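Local coordinates for protein probable acrylyl-CoA reductase AcuI (Escherichia coli, PDB 1O89) that probably catalyses the NADPH-dependent reduction of acrylyl-CoA to propanoyl-CoA, working as a homodimer, at residues A[22-30]-A[68-82]. Residues are numbered along the deposited sequence; the frame is centred on the assembly and turned at random.
Sequences LQALLLEQQ and ITGKGKIIRNFPMIP
The Phe78 ring is sandwiched between Gln29 and Ile75. Gln29 lays its CG over one face, a CH-pi contact with CG 3.8 Å from the ring centroid, while CG2 of Ile75, from the ring's own loop, sits against the opposite face toward the rim. The Gln29 amide is tilted 34° from the ring plane and brings OE1 to 3.3 Å from Phe78 CE2. Leu27 O lies at the ring edge, in its plane, near CD1. Leu27 O also accepts the backbone hydrogen bond from Met80 N (2.9 Å), and the CA of Pro79, which follows a cis peptide, adds a CA-H...O contact. The return bond, Leu27 N to Met80 O, measures 2.8 Å and is nearly straight at 166°; together the two bonds make Leu27 and Met80 a hydrogen-bonded antiparallel pair, a single bridge. With its CG anti to the carbonyl carbon (chi1 -57°), Leu27 reaches in among Ile68, Ile75 and Pro82, its CD1 3.9 Å from Ile75 CD1. Leu25 CD2 lies 3.7 Å from Ile68 CD1, the two side chains crossing at about a right angle, and helix 324-332 also packs on both. Leu26 runs alongside Pro79 and touches Ile81, whose CD1 reaches Ala24 CB at 3.7 Å. Along its other edge, strand 23-28 pairs with strand 35-40 as an antiparallel hairpin. The bridge joins this hairpin to the loop after helix 62-69, and Leu25 and Leu27 pack it on Ile68 in the helix's last turn, within the GroES-like catalytic domain of the medium-chain dehydrogenase/reductase fold.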
loop_
_atom_site.group_PDB
_atom_site.type_symbol
_atom_site.label_atom_id
_atom_site.label_comp_id
_atom_site.label_asym_id
_atom_site.label_seq_id
_atom_site.Cartn_x
_atom_site.Cartn_y
_atom_site.Cartn_z
ATOM N N LEU A 22 -20.320 -21.477 34.976
ATOM C CA LEU A 22 -18.931 -21.248 34.458
ATOM C C LEU A 22 -18.167 -20.135 35.203
ATOM O O LEU A 22 -18.715 -19.072 35.488
ATOM C CB LEU A 22 -18.961 -20.933 32.957
ATOM C CG LEU A 22 -19.695 -19.642 32.568
ATOM C CD1 LEU A 22 -18.734 -18.631 32.013
ATOM C CD2 LEU A 22 -20.828 -19.916 31.585
ATOM N N GLN A 23 -16.899 -20.394 35.511
ATOM C CA GLN A 23 -16.012 -19.394 36.088
ATOM C C GLN A 23 -15.495 -18.473 34.992
ATOM O O GLN A 23 -15.222 -18.900 33.881
ATOM C CB GLN A 23 -14.816 -20.053 36.786
ATOM C CG GLN A 23 -15.173 -20.956 37.942
ATOM C CD GLN A 23 -15.236 -20.222 39.281
ATOM O OE1 GLN A 23 -14.198 -19.963 39.908
ATOM N NE2 GLN A 23 -16.449 -19.901 39.725
ATOM N N ALA A 24 -15.317 -17.208 35.338
ATOM C CA ALA A 24 -14.902 -16.197 34.376
ATOM C C ALA A 24 -14.331 -14.990 35.098
ATOM O O ALA A 24 -14.841 -14.599 36.151
ATOM C CB ALA A 24 -16.085 -15.778 33.547
ATOM N N LEU A 25 -13.267 -14.412 34.547
ATOM C CA LEU A 25 -12.831 -13.088 34.961
ATOM C C LEU A 25 -13.746 -12.070 34.279
ATOM O O LEU A 25 -13.743 -11.956 33.062
ATOM C CB LEU A 25 -11.371 -12.831 34.592
ATOM C CG LEU A 25 -10.803 -11.517 35.163
ATOM C CD1 LEU A 25 -10.381 -11.699 36.601
ATOM C CD2 LEU A 25 -9.638 -11.003 34.326
ATOM N N LEU A 26 -14.534 -11.365 35.088
ATOM C CA LEU A 26 -15.496 -10.369 34.627
ATOM C C LEU A 26 -15.018 -8.949 34.957
ATOM O O LEU A 26 -14.648 -8.648 36.088
ATOM C CB LEU A 26 -16.869 -10.624 35.274
ATOM C CG LEU A 26 -18.103 -9.967 34.634
ATOM C CD1 LEU A 26 -18.419 -10.607 33.298
ATOM C CD2 LEU A 26 -19.330 -10.043 35.552
ATOM N N LEU A 27 -15.022 -8.090 33.943
ATOM C CA LEU A 27 -14.700 -6.684 34.109
ATOM C C LEU A 27 -15.998 -5.908 34.228
ATOM O O LEU A 27 -16.896 -6.076 33.416
ATOM C CB LEU A 27 -13.890 -6.174 32.916
ATOM C CG LEU A 27 -12.586 -6.919 32.617
ATOM C CD1 LEU A 27 -11.745 -6.166 31.573
ATOM C CD2 LEU A 27 -11.790 -7.158 33.896
ATOM N N GLU A 28 -16.095 -5.080 35.258
ATOM C CA GLU A 28 -17.263 -4.232 35.491
ATOM C C GLU A 28 -16.790 -2.804 35.727
ATOM O O GLU A 28 -15.716 -2.599 36.292
ATOM C CB GLU A 28 -18.030 -4.724 36.720
ATOM C CG GLU A 28 -18.744 -6.048 36.513
ATOM C CD GLU A 28 -19.315 -6.628 37.796
ATOM O OE1 GLU A 28 -18.533 -7.060 38.677
ATOM O OE2 GLU A 28 -20.552 -6.658 37.922
ATOM N N GLN A 29 -17.571 -1.818 35.295
ATOM C CA GLN A 29 -17.263 -0.424 35.597
ATOM C C GLN A 29 -18.119 -0.001 36.784
ATOM O O GLN A 29 -19.317 0.252 36.623
ATOM C CB GLN A 29 -17.530 0.489 34.389
ATOM C CG GLN A 29 -16.276 0.856 33.592
ATOM C CD GLN A 29 -16.472 2.044 32.651
ATOM O OE1 GLN A 29 -15.657 2.267 31.751
ATOM N NE2 GLN A 29 -17.540 2.801 32.854
ATOM N N GLN A 30 -17.503 0.061 37.969
ATOM C CA GLN A 30 -18.199 0.427 39.209
ATOM C C GLN A 30 -17.555 1.648 39.862
ATOM O O GLN A 30 -16.334 1.677 40.086
ATOM C CB GLN A 30 -18.204 -0.756 40.181
ATOM N N ILE A 68 -8.066 -5.169 31.726
ATOM C CA ILE A 68 -8.201 -5.676 33.083
ATOM C C ILE A 68 -7.851 -4.605 34.108
ATOM O O ILE A 68 -8.540 -4.463 35.122
ATOM C CB ILE A 68 -7.345 -6.962 33.270
ATOM C CG1 ILE A 68 -7.999 -8.130 32.515
ATOM C CG2 ILE A 68 -7.176 -7.298 34.758
ATOM C CD1 ILE A 68 -7.068 -9.304 32.214
ATOM N N THR A 69 -6.797 -3.843 33.830
ATOM C CA THR A 69 -6.301 -2.819 34.765
ATOM C C THR A 69 -7.159 -1.550 34.791
ATOM O O THR A 69 -7.031 -0.727 35.707
ATOM C CB THR A 69 -4.844 -2.427 34.420
ATOM O OG1 THR A 69 -4.739 -2.073 33.030
ATOM C CG2 THR A 69 -3.902 -3.616 34.590
ATOM N N GLY A 70 -8.013 -1.393 33.780
ATOM C CA GLY A 70 -8.848 -0.213 33.633
ATOM C C GLY A 70 -8.194 0.922 32.872
ATOM O O GLY A 70 -8.794 1.983 32.718
ATOM N N LYS A 71 -6.966 0.710 32.401
ATOM C CA LYS A 71 -6.267 1.706 31.592
ATOM C C LYS A 71 -6.665 1.477 30.130
ATOM O O LYS A 71 -7.437 0.568 29.831
ATOM C CB LYS A 71 -4.743 1.616 31.801
ATOM C CG LYS A 71 -4.319 1.389 33.270
ATOM C CD LYS A 71 -3.367 2.457 33.794
ATOM C CE LYS A 71 -3.413 2.541 35.314
ATOM N NZ LYS A 71 -2.088 2.883 35.887
ATOM N N GLY A 72 -6.174 2.316 29.224
ATOM C CA GLY A 72 -6.582 2.238 27.828
ATOM C C GLY A 72 -8.073 2.511 27.630
ATOM O O GLY A 72 -8.718 3.144 28.475
ATOM N N LYS A 73 -8.614 2.033 26.512
ATOM C CA LYS A 73 -10.025 2.221 26.179
ATOM C C LYS A 73 -10.383 1.231 25.070
ATOM O O LYS A 73 -10.840 1.608 23.997
ATOM C CB LYS A 73 -10.300 3.672 25.739
ATOM C CG LYS A 73 -10.679 4.653 26.870
ATOM C CD LYS A 73 -11.724 5.676 26.413
ATOM C CE LYS A 73 -11.770 6.901 27.327
ATOM N NZ LYS A 73 -13.141 7.476 27.444
ATOM N N ILE A 74 -10.146 -0.041 25.341
ATOM C CA ILE A 74 -10.402 -1.116 24.383
ATOM C C ILE A 74 -11.801 -1.690 24.613
ATOM O O ILE A 74 -12.298 -2.512 23.825
ATOM C CB ILE A 74 -9.291 -2.195 24.541
ATOM C CG1 ILE A 74 -7.984 -1.653 23.955
ATOM C CG2 ILE A 74 -9.664 -3.540 23.887
ATOM C CD1 ILE A 74 -6.758 -2.352 24.456
ATOM N N ILE A 75 -12.441 -1.240 25.693
ATOM C CA ILE A 75 -13.721 -1.787 26.117
ATOM C C ILE A 75 -14.706 -0.654 26.382
ATOM O O ILE A 75 -14.457 0.251 27.180
ATOM C CB ILE A 75 -13.538 -2.693 27.358
ATOM C CG1 ILE A 75 -12.432 -3.724 27.073
ATOM C CG2 ILE A 75 -14.876 -3.360 27.745
ATOM C CD1 ILE A 75 -12.498 -4.964 27.894
ATOM N N ARG A 76 -15.820 -0.726 25.669
ATOM C CA ARG A 76 -16.903 0.234 25.780
ATOM C C ARG A 76 -18.071 -0.390 26.559
ATOM O O ARG A 76 -18.791 0.318 27.259
ATOM C CB ARG A 76 -17.337 0.654 24.369
ATOM C CG ARG A 76 -18.789 1.086 24.249
ATOM C CD ARG A 76 -19.135 1.797 22.961
ATOM N NE ARG A 76 -20.337 2.591 23.155
ATOM C CZ ARG A 76 -20.508 3.840 22.740
ATOM N NH1 ARG A 76 -19.558 4.490 22.071
ATOM N NH2 ARG A 76 -21.653 4.448 22.988
ATOM N N ASN A 77 -18.232 -1.714 26.448
ATOM C CA ASN A 77 -19.414 -2.411 26.934
ATOM C C ASN A 77 -19.106 -3.313 28.115
ATOM O O ASN A 77 -18.295 -4.229 28.016
ATOM C CB ASN A 77 -20.030 -3.249 25.812
ATOM C CG ASN A 77 -20.297 -2.442 24.557
ATOM O OD1 ASN A 77 -19.366 -2.134 23.821
ATOM N ND2 ASN A 77 -21.559 -2.101 24.302
ATOM N N PHE A 78 -19.791 -3.053 29.221
ATOM C CA PHE A 78 -19.626 -3.780 30.458
ATOM C C PHE A 78 -20.983 -4.352 30.900
ATOM O O PHE A 78 -22.024 -3.752 30.642
ATOM C CB PHE A 78 -19.060 -2.858 31.534
ATOM C CG PHE A 78 -17.692 -2.313 31.211
ATOM C CD1 PHE A 78 -16.540 -3.002 31.600
ATOM C CD2 PHE A 78 -17.548 -1.104 30.529
ATOM C CE1 PHE A 78 -15.275 -2.501 31.304
ATOM C CE2 PHE A 78 -16.284 -0.597 30.236
ATOM C CZ PHE A 78 -15.146 -1.299 30.624
ATOM N N PRO A 79 -20.985 -5.498 31.579
ATOM C CA PRO A 79 -19.769 -6.202 31.994
ATOM C C PRO A 79 -19.129 -6.956 30.827
ATOM O O PRO A 79 -19.825 -7.275 29.868
ATOM C CB PRO A 79 -20.271 -7.179 33.074
ATOM C CG PRO A 79 -21.769 -7.276 32.907
ATOM C CD PRO A 79 -22.210 -6.207 31.980
ATOM N N MET A 80 -17.834 -7.245 30.916
ATOM C CA MET A 80 -17.105 -7.854 29.794
ATOM C C MET A 80 -16.140 -8.909 30.264
ATOM O O MET A 80 -15.432 -8.693 31.232
ATOM C CB MET A 80 -16.328 -6.766 29.037
ATOM C CG MET A 80 -15.499 -7.254 27.857
ATOM S SD MET A 80 -16.444 -8.166 26.634
ATOM C CE MET A 80 -17.794 -7.106 26.418
ATOM N N ILE A 81 -16.108 -10.044 29.572
ATOM C CA ILE A 81 -15.071 -11.052 29.778
ATOM C C ILE A 81 -13.965 -10.823 28.733
ATOM O O ILE A 81 -14.220 -10.962 27.540
ATOM C CB ILE A 81 -15.625 -12.458 29.620
ATOM C CG1 ILE A 81 -16.632 -12.776 30.728
ATOM C CG2 ILE A 81 -14.490 -13.475 29.652
ATOM C CD1 ILE A 81 -17.365 -14.089 30.516
ATOM N N PRO A 82 -12.755 -10.481 29.169
ATOM C CA PRO A 82 -11.652 -10.219 28.247
ATOM C C PRO A 82 -11.040 -11.514 27.707
ATOM O O PRO A 82 -11.529 -12.610 27.981
ATOM C CB PRO A 82 -10.654 -9.457 29.109
ATOM C CG PRO A 82 -10.892 -9.955 30.493
ATOM C CD PRO A 82 -12.334 -10.367 30.572
#